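Long-range contacts in V-type ATP synthase alpha chain (Nanoarchaeum equitans Kin4-M, PDB 5BN3), which is the nucleotide-binding A subunit of a V/A-type ATPase, with ADP held at a P-loop and magnesium ions bound: residues A[66-71]-A[179-184]; A[186-191]-A[304-309]; A[78-83]-A[279-284]; A[19-24]-A[32-37]. All coordinates share one frame; numbering follows the deposited sequence.

Overall arrangement
Contact 4 comes first along the chain and closes a short hairpin in the N-terminal beta-barrel. Once it is closed, contact 1 opens at 66-71 and contact 3 at 78-83. Contact 1 closes at 179-184, after a long excursion through the barrel-sandwich region. Contact 2 opens at 186-191, contact 3 closes at 279-284 in the nucleotide-binding domain, and contact 2 closes last on helix 293-309. Contact 3 therefore crosses both contacts 1 and 2, none is nested in another, and contacts 4, 1 and 2 follow in series. H180 of contact 1 probably hydrogen-bonds R188 of contact 2, L67 packs on V23 of contact 4, and F308 packs on I281 of contact 3.

Contact 1. Residues A[66-71]-A[179-184]; sequences PLTIEL and YHEWPI
P66 lays its ring beside that of P183, CG to CG 4.2 Å, both pointing the same way. Next, L67 O accepts the amide of I184 (N to O 3.0 Å). I184 has CG1 wedged between its own N and carbonyl carbon (chi1 60°), which carries CD1 to within 3.8 Å of L67 CD2. T68 pairs with P183 at a non-hydrogen-bonded position, a suitable place for proline, which has no N-H to give; T68 OG1 bonds a water that also reaches E181 OE2 weakly. I69 and W182 exchange two backbone bonds, and I69 CG2 meets I184 CG2 at 3.7 Å, the two side chains roughly perpendicular. E70 then slants across the Y179 side chain, CG 4.0 Å from CE2. L71, bonded twice to H180 through the backbone, brings CD1 to 3.8 Å from W182 CB and 4.0 Å from H180 NE2; that nitrogen is hydrogen-bonded to R188. The ladder is antiparallel and two-stranded, with its apolar I69 and L71 face against helix 293-309. E70 OE2 and E181 OE2 stand only 4.4 Å apart, a closeness that R110, salt-bridged to E70, and the amide of L108 would be expected to offset.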
loop_
_atom_site.group_PDB
_atom_site.type_symbol
_atom_site.label_atom_id
_atom_site.label_comp_id
_atom_site.label_asym_id
_atom_site.label_seq_id
_atom_site.Cartn_x
_atom_site.Cartn_y
_atom_site.Cartn_z
ATOM N N PRO A 66 20.039 0.596 39.245
ATOM C CA PRO A 66 19.577 0.946 37.900
ATOM C C PRO A 66 20.725 1.469 37.050
ATOM O O PRO A 66 21.845 1.606 37.548
ATOM C CB PRO A 66 18.571 2.065 38.166
ATOM C CG PRO A 66 19.090 2.730 39.399
ATOM C CD PRO A 66 19.712 1.638 40.234
ATOM N N LEU A 67 20.448 1.755 35.782
ATOM C CA LEU A 67 21.469 2.253 34.866
ATOM C C LEU A 67 21.771 3.718 35.171
ATOM O O LEU A 67 20.883 4.569 35.096
ATOM C CB LEU A 67 20.998 2.089 33.417
ATOM C CG LEU A 67 22.053 1.957 32.315
ATOM C CD1 LEU A 67 23.013 0.837 32.645
ATOM C CD2 LEU A 67 21.398 1.698 30.964
ATOM N N THR A 68 23.022 4.010 35.519
ATOM C CA THR A 68 23.401 5.356 35.943
ATOM C C THR A 68 24.551 5.952 35.135
ATOM O O THR A 68 25.250 5.245 34.406
ATOM C CB THR A 68 23.803 5.390 37.433
ATOM O OG1 THR A 68 25.018 4.654 37.618
ATOM C CG2 THR A 68 22.710 4.786 38.301
ATOM N N ILE A 69 24.734 7.261 35.282
ATOM C CA ILE A 69 25.879 7.961 34.713
ATOM C C ILE A 69 26.560 8.785 35.803
ATOM O O ILE A 69 25.889 9.364 36.663
ATOM C CB ILE A 69 25.459 8.882 33.541
ATOM C CG1 ILE A 69 26.665 9.641 32.983
ATOM C CG2 ILE A 69 24.390 9.868 33.983
ATOM C CD1 ILE A 69 27.747 8.740 32.433
ATOM N N GLU A 70 27.889 8.812 35.785
ATOM C CA GLU A 70 28.640 9.647 36.714
ATOM C C GLU A 70 28.641 11.090 36.227
ATOM O O GLU A 70 29.049 11.373 35.098
ATOM C CB GLU A 70 30.079 9.141 36.858
ATOM C CG GLU A 70 30.208 7.824 37.614
ATOM C CD GLU A 70 31.625 7.282 37.603
ATOM O OE1 GLU A 70 32.522 7.956 37.050
ATOM O OE2 GLU A 70 31.844 6.177 38.141
ATOM N N LEU A 71 28.180 11.998 37.081
ATOM C CA LEU A 71 28.107 13.412 36.733
ATOM C C LEU A 71 29.115 14.220 37.545
ATOM O O LEU A 71 28.973 14.356 38.759
ATOM C CB LEU A 71 26.695 13.941 36.987
ATOM C CG LEU A 71 25.573 13.212 36.243
ATOM C CD1 LEU A 71 24.208 13.633 36.765
ATOM C CD2 LEU A 71 25.679 13.481 34.755
ATOM N N TYR A 179 31.562 14.349 42.264
ATOM C CA TYR A 179 30.613 13.735 41.342
ATOM C C TYR A 179 29.506 13.001 42.088
ATOM O O TYR A 179 29.664 12.645 43.258
ATOM C CB TYR A 179 31.332 12.742 40.425
ATOM C CG TYR A 179 31.557 11.377 41.044
ATOM C CD1 TYR A 179 32.627 11.146 41.897
ATOM C CD2 TYR A 179 30.708 10.316 40.759
ATOM C CE1 TYR A 179 32.839 9.902 42.454
ATOM C CE2 TYR A 179 30.911 9.072 41.313
ATOM C CZ TYR A 179 31.977 8.870 42.158
ATOM O OH TYR A 179 32.183 7.629 42.709
ATOM N N HIS A 180 28.390 12.770 41.403
ATOM C CA HIS A 180 27.359 11.870 41.912
ATOM C C HIS A 180 26.748 11.061 40.774
ATOM O O HIS A 180 26.858 11.437 39.605
ATOM C CB HIS A 180 26.281 12.624 42.701
ATOM C CG HIS A 180 25.378 13.472 41.857
ATOM N ND1 HIS A 180 25.718 14.741 41.447
ATOM C CD2 HIS A 180 24.135 13.237 41.372
ATOM C CE1 HIS A 180 24.729 15.250 40.731
ATOM N NE2 HIS A 180 23.758 14.359 40.671
ATOM N N GLU A 181 26.127 9.937 41.118
ATOM C CA GLU A 181 25.515 9.067 40.123
ATOM C C GLU A 181 24.031 9.376 39.983
ATOM O O GLU A 181 23.373 9.752 40.954
ATOM C CB GLU A 181 25.706 7.598 40.508
ATOM C CG GLU A 181 27.147 7.122 40.464
ATOM C CD GLU A 181 27.274 5.642 40.775
ATOM O OE1 GLU A 181 26.443 5.127 41.552
ATOM O OE2 GLU A 181 28.197 4.994 40.237
ATOM N N TRP A 182 23.505 9.217 38.772
ATOM C CA TRP A 182 22.089 9.460 38.529
ATOM C C TRP A 182 21.523 8.494 37.492
ATOM O O TRP A 182 22.146 8.256 36.457
ATOM C CB TRP A 182 21.867 10.906 38.078
ATOM C CG TRP A 182 20.428 11.282 38.040
ATOM C CD1 TRP A 182 19.591 11.220 36.966
ATOM C CD2 TRP A 182 19.645 11.769 39.134
ATOM N NE1 TRP A 182 18.334 11.644 37.322
ATOM C CE2 TRP A 182 18.342 11.987 38.650
ATOM C CE3 TRP A 182 19.921 12.043 40.476
ATOM C CZ2 TRP A 182 17.315 12.468 39.462
ATOM C CZ3 TRP A 182 18.905 12.519 41.279
ATOM C CH2 TRP A 182 17.617 12.727 40.771
ATOM N N PRO A 183 20.336 7.932 37.771
ATOM C CA PRO A 183 19.666 7.021 36.835
ATOM C C PRO A 183 19.262 7.761 35.561
ATOM O O PRO A 183 18.497 8.724 35.637
ATOM C CB PRO A 183 18.411 6.584 37.605
ATOM C CG PRO A 183 18.711 6.886 39.051
ATOM C CD PRO A 183 19.573 8.107 39.019
ATOM N N ILE A 184 19.756 7.312 34.411
ATOM C CA ILE A 184 19.530 8.020 33.152
ATOM C C ILE A 184 18.074 8.022 32.683
ATOM O O ILE A 184 17.674 8.889 31.906
ATOM C CB ILE A 184 20.433 7.477 32.019
ATOM C CG1 ILE A 184 20.155 5.994 31.767
ATOM C CG2 ILE A 184 21.901 7.709 32.345
ATOM C CD1 ILE A 184 20.947 5.418 30.607
HETATM O O HOH W 1 27.484 4.710 36.854
#

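Contact 2. Residues A[186-191]-A[304-309]; sequences KPRPYK and IGEYFR
R188 and E306 meet backbone to carboxylate. The amide R188 N donates to E306 OE1 at 3.0 Å, reaching it from above the carboxylate plane, and adds a weak bond to OE2. P187, the preceding residue, sets its CA and CB against that same OE2. The carboxylate has a further partner: OE1 forms a salt bridge with R359. A water donates to R188 O at 3.0 Å and accepts from R309 NH1; it also lies so unusually close to E306 OE2 that a bond there is doubtful. R188 O has a second donor, R309 NH2, at 3.1 Å. The oxygen lies in the guanidinium plane of R309, while NH2 stands 51° out of the carbonyl plane. Two donors thus grip this one carbonyl, and E306 CG lies over the rim of one face of the R309 guanidinium. R309 NH2 also lies 4.0 Å from Y190 CD1.

The R188 side chain serves a different set of partners. Its aliphatic part rests on the helix, CD to E306 CB 3.8 Å, and a bend at chi3 (58°) turns the guanidinium to the edge of the Y307 ring. Y307 CD1 lies over one guanidinium face, the planes nearly perpendicular at 83°. NE is salt-bridged to D310, and W182 supplies a cation-pi contact. Y307 OH is satisfied by H142.

The loop between strands 180-183 and 192-193 is thereby fastened to the C-terminal turns of helix 293-309. R188, I304 and Y307 also touch L71 of strand 68-71, while I304 and F308 pack against strand 280-285.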
loop_
_atom_site.group_PDB
_atom_site.type_symbol
_atom_site.label_atom_id
_atom_site.label_comp_id
_atom_site.label_asym_id
_atom_site.label_seq_id
_atom_site.Cartn_x
_atom_site.Cartn_y
_atom_site.Cartn_z
ATOM N N LYS A 186 15.613 8.571 34.572
ATOM C CA LYS A 186 14.881 9.425 35.500
ATOM C C LYS A 186 15.224 10.887 35.258
ATOM O O LYS A 186 16.384 11.285 35.389
ATOM C CB LYS A 186 15.226 9.041 36.939
ATOM C CG LYS A 186 14.467 9.804 38.008
ATOM C CD LYS A 186 14.837 9.270 39.386
ATOM C CE LYS A 186 14.142 10.041 40.495
ATOM N NZ LYS A 186 14.550 9.550 41.841
ATOM N N PRO A 187 14.216 11.692 34.892
ATOM C CA PRO A 187 14.420 13.125 34.646
ATOM C C PRO A 187 14.902 13.837 35.904
ATOM O O PRO A 187 14.380 13.566 36.987
ATOM C CB PRO A 187 13.016 13.621 34.282
ATOM C CG PRO A 187 12.292 12.404 33.798
ATOM C CD PRO A 187 12.831 11.270 34.619
ATOM N N ARG A 188 15.884 14.722 35.770
ATOM C CA ARG A 188 16.404 15.449 36.924
ATOM C C ARG A 188 15.460 16.573 37.342
ATOM O O ARG A 188 15.008 17.357 36.505
ATOM C CB ARG A 188 17.814 15.984 36.642
ATOM C CG ARG A 188 18.867 14.883 36.547
ATOM C CD ARG A 188 20.249 15.425 36.203
ATOM N NE ARG A 188 20.722 16.418 37.167
ATOM C CZ ARG A 188 21.317 16.125 38.320
ATOM N NH1 ARG A 188 21.511 14.862 38.671
ATOM N NH2 ARG A 188 21.714 17.100 39.126
ATOM N N PRO A 189 15.166 16.651 38.649
ATOM C CA PRO A 189 14.196 17.608 39.194
ATOM C C PRO A 189 14.654 19.056 39.077
ATOM O O PRO A 189 15.852 19.334 38.986
ATOM C CB PRO A 189 14.114 17.215 40.674
ATOM C CG PRO A 189 15.436 16.584 40.965
ATOM C CD PRO A 189 15.794 15.841 39.707
ATOM N N TYR A 190 13.682 19.962 39.072
ATOM C CA TYR A 190 13.928 21.398 39.057
ATOM C C TYR A 190 12.769 22.054 39.791
ATOM O O TYR A 190 11.854 21.362 40.237
ATOM C CB TYR A 190 14.026 21.918 37.619
ATOM C CG TYR A 190 12.868 21.518 36.738
ATOM C CD1 TYR A 190 12.903 20.339 36.011
ATOM C CD2 TYR A 190 11.744 22.324 36.625
ATOM C CE1 TYR A 190 11.853 19.967 35.205
ATOM C CE2 TYR A 190 10.689 21.961 35.820
ATOM C CZ TYR A 190 10.749 20.782 35.112
ATOM O OH TYR A 190 9.699 20.415 34.307
ATOM N N LYS A 191 12.791 23.377 39.917
ATOM C CA LYS A 191 11.731 24.063 40.654
ATOM C C LYS A 191 10.499 24.369 39.809
ATOM O O LYS A 191 9.386 23.997 40.178
ATOM C CB LYS A 191 12.259 25.324 41.347
ATOM C CG LYS A 191 13.070 25.024 42.598
ATOM C CD LYS A 191 13.300 26.272 43.432
ATOM C CE LYS A 191 13.823 25.912 44.812
ATOM N NZ LYS A 191 14.004 27.113 45.673
ATOM N N ILE A 304 22.996 14.111 31.134
ATOM C CA ILE A 304 24.156 14.990 31.225
ATOM C C ILE A 304 23.754 16.429 30.889
ATOM O O ILE A 304 24.233 17.378 31.513
ATOM C CB ILE A 304 25.287 14.508 30.288
ATOM C CG1 ILE A 304 25.810 13.143 30.750
ATOM C CG2 ILE A 304 26.417 15.519 30.239
ATOM C CD1 ILE A 304 26.843 12.527 29.815
ATOM N N GLY A 305 22.859 16.584 29.915
ATOM C CA GLY A 305 22.341 17.895 29.557
ATOM C C GLY A 305 21.601 18.555 30.701
ATOM O O GLY A 305 21.775 19.750 30.957
ATOM N N GLU A 306 20.770 17.774 31.385
ATOM C CA GLU A 306 20.033 18.265 32.542
ATOM C C GLU A 306 20.992 18.657 33.659
ATOM O O GLU A 306 20.751 19.624 34.377
ATOM C CB GLU A 306 19.073 17.189 33.056
ATOM C CG GLU A 306 17.875 16.912 32.164
ATOM C CD GLU A 306 17.012 15.791 32.709
ATOM O OE1 GLU A 306 17.576 14.839 33.292
ATOM O OE2 GLU A 306 15.774 15.863 32.564
ATOM N N TYR A 307 22.069 17.890 33.801
ATOM C CA TYR A 307 23.065 18.124 34.845
ATOM C C TYR A 307 23.716 19.496 34.718
ATOM O O TYR A 307 23.851 20.224 35.700
ATOM C CB TYR A 307 24.126 17.018 34.819
ATOM C CG TYR A 307 25.331 17.275 35.698
ATOM C CD1 TYR A 307 25.216 17.302 37.081
ATOM C CD2 TYR A 307 26.588 17.468 35.143
ATOM C CE1 TYR A 307 26.320 17.530 37.886
ATOM C CE2 TYR A 307 27.695 17.697 35.940
ATOM C CZ TYR A 307 27.553 17.726 37.308
ATOM O OH TYR A 307 28.653 17.952 38.101
ATOM N N PHE A 308 24.119 19.852 33.504
ATOM C CA PHE A 308 24.731 21.157 33.284
ATOM C C PHE A 308 23.683 22.267 33.315
ATOM O O PHE A 308 23.981 23.402 33.688
ATOM C CB PHE A 308 25.529 21.168 31.979
ATOM C CG PHE A 308 26.872 20.504 32.088
ATOM C CD1 PHE A 308 27.948 21.180 32.645
ATOM C CD2 PHE A 308 27.062 19.206 31.637
ATOM C CE1 PHE A 308 29.191 20.575 32.750
ATOM C CE2 PHE A 308 28.301 18.594 31.737
ATOM C CZ PHE A 308 29.367 19.280 32.297
ATOM N N ARG A 309 22.454 21.931 32.929
ATOM C CA ARG A 309 21.329 22.849 33.071
ATOM C C ARG A 309 21.117 23.203 34.542
ATOM O O ARG A 309 20.848 24.357 34.883
ATOM C CB ARG A 309 20.056 22.216 32.504
ATOM C CG ARG A 309 18.797 23.053 32.699
ATOM C CD ARG A 309 17.560 22.178 32.681
ATOM N NE ARG A 309 17.537 21.262 33.820
ATOM C CZ ARG A 309 16.646 20.289 33.985
ATOM N NH1 ARG A 309 15.697 20.093 33.079
ATOM N NH2 ARG A 309 16.711 19.506 35.052
HETATM O O HOH W 2 14.246 17.538 33.563
#

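Contact 3. Residues A[78-83]-A[279-284]; sequences NIFDGL and RTILIA
I79 has CG1 anti to its amide nitrogen (chi1 180°) and an extended chi2, a shape that lays CG1 against L282 CB at 3.9 Å and carries CD1 on to A284 CB at 4.0 Å. In F80 the ring swings beside the amide nitrogen instead (chi1 -56°); its edge, at CD1, faces L282 O, and CE1 approaches I281 CG2. Such beta-branched and aromatic residues suit a buried strand, where bulk fills both sides.

Between them the backbones run parallel, joined by three bonds: L282 N to N78 O, F80 N to L282 O and A284 N to F80 O. The last, 2.7 Å from A284 N to F80 O, is almost straight, 176° at the hydrogen. A284 O is buried without a hydrogen-bond donor; the CA of D81 comes to 3.2 Å from it in a CA-H...O contact. D81 itself turns its carboxylate to R85.

L282 and I79 face helix 254-263, whereas I283 packs on helix 293-309. A short strand from the N-terminal part of the chain thus extends, in parallel, one edge of the helix-flanked sheet of the P-loop domain, which has the RecA-like fold of the alpha/beta subunits in this family.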
loop_
_atom_site.group_PDB
_atom_site.type_symbol
_atom_site.label_atom_id
_atom_site.label_comp_id
_atom_site.label_asym_id
_atom_site.label_seq_id
_atom_site.Cartn_x
_atom_site.Cartn_y
_atom_site.Cartn_z
ATOM N N ASN A 78 35.671 15.161 26.067
ATOM C CA ASN A 78 35.903 13.724 25.944
ATOM C C ASN A 78 34.804 13.004 25.167
ATOM O O ASN A 78 33.695 13.520 25.014
ATOM C CB ASN A 78 36.088 13.090 27.326
ATOM C CG ASN A 78 37.456 13.368 27.913
ATOM O OD1 ASN A 78 38.479 13.105 27.278
ATOM N ND2 ASN A 78 37.484 13.916 29.122
ATOM N N ILE A 79 35.124 11.808 24.678
ATOM C CA ILE A 79 34.163 10.998 23.934
ATOM C C ILE A 79 33.849 9.696 24.674
ATOM O O ILE A 79 34.750 9.004 25.154
ATOM C CB ILE A 79 34.651 10.722 22.489
ATOM C CG1 ILE A 79 33.643 9.862 21.723
ATOM C CG2 ILE A 79 36.034 10.081 22.490
ATOM C CD1 ILE A 79 33.973 9.708 20.247
ATOM N N PHE A 80 32.563 9.379 24.779
ATOM C CA PHE A 80 32.120 8.202 25.519
ATOM C C PHE A 80 31.218 7.348 24.639
ATOM O O PHE A 80 30.684 7.837 23.643
ATOM C CB PHE A 80 31.358 8.634 26.774
ATOM C CG PHE A 80 32.138 9.554 27.672
ATOM C CD1 PHE A 80 32.116 10.927 27.471
ATOM C CD2 PHE A 80 32.892 9.045 28.720
ATOM C CE1 PHE A 80 32.832 11.774 28.294
ATOM C CE2 PHE A 80 33.611 9.889 29.550
ATOM C CZ PHE A 80 33.581 11.256 29.337
ATOM N N ASP A 81 31.046 6.078 24.997
ATOM C CA ASP A 81 30.098 5.226 24.281
ATOM C C ASP A 81 28.699 5.387 24.871
ATOM O O ASP A 81 28.497 6.210 25.766
ATOM C CB ASP A 81 30.553 3.757 24.260
ATOM C CG ASP A 81 30.416 3.064 25.610
ATOM O OD1 ASP A 81 30.159 3.737 26.631
ATOM O OD2 ASP A 81 30.583 1.824 25.652
ATOM N N GLY A 82 27.739 4.609 24.376
ATOM C CA GLY A 82 26.362 4.723 24.827
ATOM C C GLY A 82 26.152 4.466 26.309
ATOM O O GLY A 82 25.159 4.916 26.886
ATOM N N LEU A 83 27.082 3.744 26.926
ATOM C CA LEU A 83 26.972 3.414 28.344
ATOM C C LEU A 83 27.825 4.332 29.217
ATOM O O LEU A 83 27.900 4.148 30.433
ATOM C CB LEU A 83 27.343 1.947 28.587
ATOM C CG LEU A 83 26.379 0.886 28.051
ATOM C CD1 LEU A 83 26.907 -0.518 28.306
ATOM C CD2 LEU A 83 25.013 1.059 28.684
ATOM N N ARG A 279 34.051 22.838 25.492
ATOM C CA ARG A 279 32.647 22.972 25.888
ATOM C C ARG A 279 31.810 21.812 25.355
ATOM O O ARG A 279 30.589 21.789 25.518
ATOM C CB ARG A 279 32.056 24.291 25.376
ATOM C CG ARG A 279 31.742 24.292 23.876
ATOM C CD ARG A 279 30.835 25.450 23.482
ATOM N NE ARG A 279 30.465 25.402 22.066
ATOM C CZ ARG A 279 29.615 26.243 21.484
ATOM N NH1 ARG A 279 29.036 27.201 22.194
ATOM N NH2 ARG A 279 29.338 26.123 20.195
ATOM N N THR A 280 32.475 20.846 24.733
ATOM C CA THR A 280 31.781 19.780 24.019
ATOM C C THR A 280 31.914 18.408 24.687
ATOM O O THR A 280 32.991 18.032 25.154
ATOM C CB THR A 280 32.291 19.694 22.567
ATOM O OG1 THR A 280 32.181 20.984 21.949
ATOM C CG2 THR A 280 31.484 18.684 21.766
ATOM N N ILE A 281 30.806 17.675 24.735
ATOM C CA ILE A 281 30.809 16.281 25.175
ATOM C C ILE A 281 30.284 15.405 24.042
ATOM O O ILE A 281 29.220 15.678 23.482
ATOM C CB ILE A 281 29.925 16.077 26.417
ATOM C CG1 ILE A 281 30.374 17.004 27.548
ATOM C CG2 ILE A 281 29.966 14.625 26.874
ATOM C CD1 ILE A 281 29.481 16.954 28.766
ATOM N N LEU A 282 31.031 14.357 23.706
ATOM C CA LEU A 282 30.650 13.463 22.618
ATOM C C LEU A 282 30.183 12.115 23.148
ATOM O O LEU A 282 30.875 11.475 23.941
ATOM C CB LEU A 282 31.821 13.253 21.653
ATOM C CG LEU A 282 32.367 14.461 20.890
ATOM C CD1 LEU A 282 33.352 14.020 19.816
ATOM C CD2 LEU A 282 31.237 15.253 20.274
ATOM N N ILE A 283 29.000 11.690 22.712
ATOM C CA ILE A 283 28.490 10.363 23.040
ATOM C C ILE A 283 28.288 9.568 21.756
ATOM O O ILE A 283 27.444 9.910 20.925
ATOM C CB ILE A 283 27.177 10.453 23.828
ATOM C CG1 ILE A 283 27.428 11.182 25.148
ATOM C CG2 ILE A 283 26.616 9.067 24.095
ATOM C CD1 ILE A 283 26.185 11.663 25.820
ATOM N N ALA A 284 29.072 8.505 21.598
ATOM C CA ALA A 284 29.096 7.757 20.346
ATOM C C ALA A 284 28.664 6.309 20.511
ATOM O O ALA A 284 29.346 5.523 21.167
ATOM C CB ALA A 284 30.483 7.810 19.728
#

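Contact 4. Residues A[19-24]-A[32-37]; sequences SIFEVV and IGEVIG
F21 and E22 meet V35 where a type II turn from S19 to E22 leads into an antiparallel ladder: F21 N bonds V35 O at 2.7 Å, V35 N bonds E22 O at 2.9 Å, and V24 and G33 then exchange two bonds. F21 takes the third turn position with a positive phi of 66°. The turn is clasped by E22, whose OE1 receives S19 N at 3.0 Å nearly head-on, while its OE2 is gripped by N62, T63 and G64.

V35 points into the turn, CB 3.5 Å from S19 O, and its CG2 meets V24 CG1 at 3.9 Å with the two side chains at about a right angle. Because G33 has no side chain, V24 CG2 can lie against its backbone, 3.9 Å from C. E34 holds CG anti to its own nitrogen (chi1 -174°) and brings OE2 to the edge of the F21 ring, 3.8 Å from CD1; a water donates to F21 O and lies so close to E34 OE2 that a second bond is doubtful. The carboxylate is held by R185 and Y48. I20 rests CD1 on the carbonyl of I36, 3.5 Å from O.

In the N-terminal barrel, strand 31-39 lies between 23-26 and 42-47, with a classic bulge at I36 and G37 opposite Y44. V24 and V35 pack on I45 of strand 42-47, and I20 and F21 touch T48 and Y46 of the neighbouring NEQ263 chain.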
loop_
_atom_site.group_PDB
_atom_site.type_symbol
_atom_site.label_atom_id
_atom_site.label_comp_id
_atom_site.label_asym_id
_atom_site.label_seq_id
_atom_site.Cartn_x
_atom_site.Cartn_y
_atom_site.Cartn_z
ATOM N N SER A 19 14.684 -7.493 39.766
ATOM C CA SER A 19 13.819 -6.329 39.903
ATOM C C SER A 19 13.734 -5.618 38.561
ATOM O O SER A 19 14.694 -5.627 37.790
ATOM C CB SER A 19 14.350 -5.376 40.973
ATOM O OG SER A 19 14.255 -5.958 42.261
ATOM N N ILE A 20 12.583 -5.014 38.281
ATOM C CA ILE A 20 12.386 -4.289 37.031
ATOM C C ILE A 20 13.381 -3.124 36.939
ATOM O O ILE A 20 13.611 -2.409 37.919
ATOM C CB ILE A 20 10.909 -3.818 36.884
ATOM C CG1 ILE A 20 10.597 -3.384 35.452
ATOM C CG2 ILE A 20 10.569 -2.729 37.878
ATOM C CD1 ILE A 20 10.275 -4.533 34.538
ATOM N N PHE A 21 14.010 -2.986 35.775
ATOM C CA PHE A 21 15.015 -1.947 35.520
ATOM C C PHE A 21 16.303 -2.088 36.333
ATOM O O PHE A 21 17.099 -1.151 36.418
ATOM C CB PHE A 21 14.410 -0.546 35.661
ATOM C CG PHE A 21 13.264 -0.296 34.727
ATOM C CD1 PHE A 21 13.479 -0.211 33.360
ATOM C CD2 PHE A 21 11.973 -0.154 35.209
ATOM C CE1 PHE A 21 12.428 0.013 32.491
ATOM C CE2 PHE A 21 10.917 0.071 34.346
ATOM C CZ PHE A 21 11.145 0.155 32.984
ATOM N N GLU A 22 16.515 -3.265 36.909
ATOM C CA GLU A 22 17.778 -3.557 37.570
ATOM C C GLU A 22 18.834 -3.839 36.512
ATOM O O GLU A 22 18.564 -4.519 35.518
ATOM C CB GLU A 22 17.635 -4.768 38.495
ATOM C CG GLU A 22 18.917 -5.164 39.207
ATOM C CD GLU A 22 18.809 -6.508 39.897
ATOM O OE1 GLU A 22 17.705 -7.099 39.903
ATOM O OE2 GLU A 22 19.833 -6.978 40.432
ATOM N N VAL A 23 20.033 -3.304 36.717
ATOM C CA VAL A 23 21.158 -3.629 35.852
ATOM C C VAL A 23 21.709 -4.984 36.263
ATOM O O VAL A 23 21.956 -5.227 37.444
ATOM C CB VAL A 23 22.270 -2.575 35.944
ATOM C CG1 VAL A 23 23.510 -3.046 35.207
ATOM C CG2 VAL A 23 21.792 -1.269 35.359
ATOM N N VAL A 24 21.882 -5.870 35.290
ATOM C CA VAL A 24 22.427 -7.190 35.565
ATOM C C VAL A 24 23.692 -7.422 34.755
ATOM O O VAL A 24 23.975 -6.696 33.800
ATOM C CB VAL A 24 21.411 -8.311 35.262
ATOM C CG1 VAL A 24 20.234 -8.228 36.212
ATOM C CG2 VAL A 24 20.936 -8.228 33.817
ATOM N N ILE A 32 26.912 -6.094 30.335
ATOM C CA ILE A 32 25.933 -5.199 30.939
ATOM C C ILE A 32 24.556 -5.394 30.308
ATOM O O ILE A 32 24.409 -5.346 29.084
ATOM C CB ILE A 32 26.347 -3.718 30.807
ATOM C CG1 ILE A 32 27.754 -3.498 31.372
ATOM C CG2 ILE A 32 25.343 -2.819 31.513
ATOM C CD1 ILE A 32 27.884 -3.808 32.852
ATOM N N GLY A 33 23.553 -5.624 31.151
ATOM C CA GLY A 33 22.182 -5.769 30.699
ATOM C C GLY A 33 21.239 -5.040 31.633
ATOM O O GLY A 33 21.639 -4.600 32.711
ATOM N N GLU A 34 19.983 -4.909 31.218
ATOM C CA GLU A 34 18.976 -4.250 32.039
ATOM C C GLU A 34 17.658 -5.013 31.956
ATOM O O GLU A 34 17.175 -5.312 30.862
ATOM C CB GLU A 34 18.787 -2.800 31.580
ATOM C CG GLU A 34 17.855 -1.968 32.449
ATOM C CD GLU A 34 17.675 -0.554 31.918
ATOM O OE1 GLU A 34 18.074 -0.291 30.762
ATOM O OE2 GLU A 34 17.135 0.297 32.656
ATOM N N VAL A 35 17.084 -5.339 33.110
ATOM C CA VAL A 35 15.791 -6.017 33.148
ATOM C C VAL A 35 14.686 -5.062 32.699
ATOM O O VAL A 35 14.518 -3.989 33.270
ATOM C CB VAL A 35 15.471 -6.551 34.558
ATOM C CG1 VAL A 35 14.122 -7.243 34.566
ATOM C CG2 VAL A 35 16.551 -7.518 35.012
ATOM N N ILE A 36 13.935 -5.453 31.674
ATOM C CA ILE A 36 12.895 -4.593 31.113
ATOM C C ILE A 36 11.503 -5.179 31.321
ATOM O O ILE A 36 10.492 -4.510 31.092
ATOM C CB ILE A 36 13.119 -4.352 29.607
ATOM C CG1 ILE A 36 13.099 -5.680 28.846
ATOM C CG2 ILE A 36 14.427 -3.616 29.371
ATOM C CD1 ILE A 36 13.302 -5.538 27.353
ATOM N N GLY A 37 11.459 -6.436 31.747
ATOM C CA GLY A 37 10.203 -7.123 31.974
ATOM C C GLY A 37 10.366 -8.308 32.907
ATOM O O GLY A 37 11.431 -8.928 32.953
HETATM O O HOH W 3 17.679 0.995 34.892
#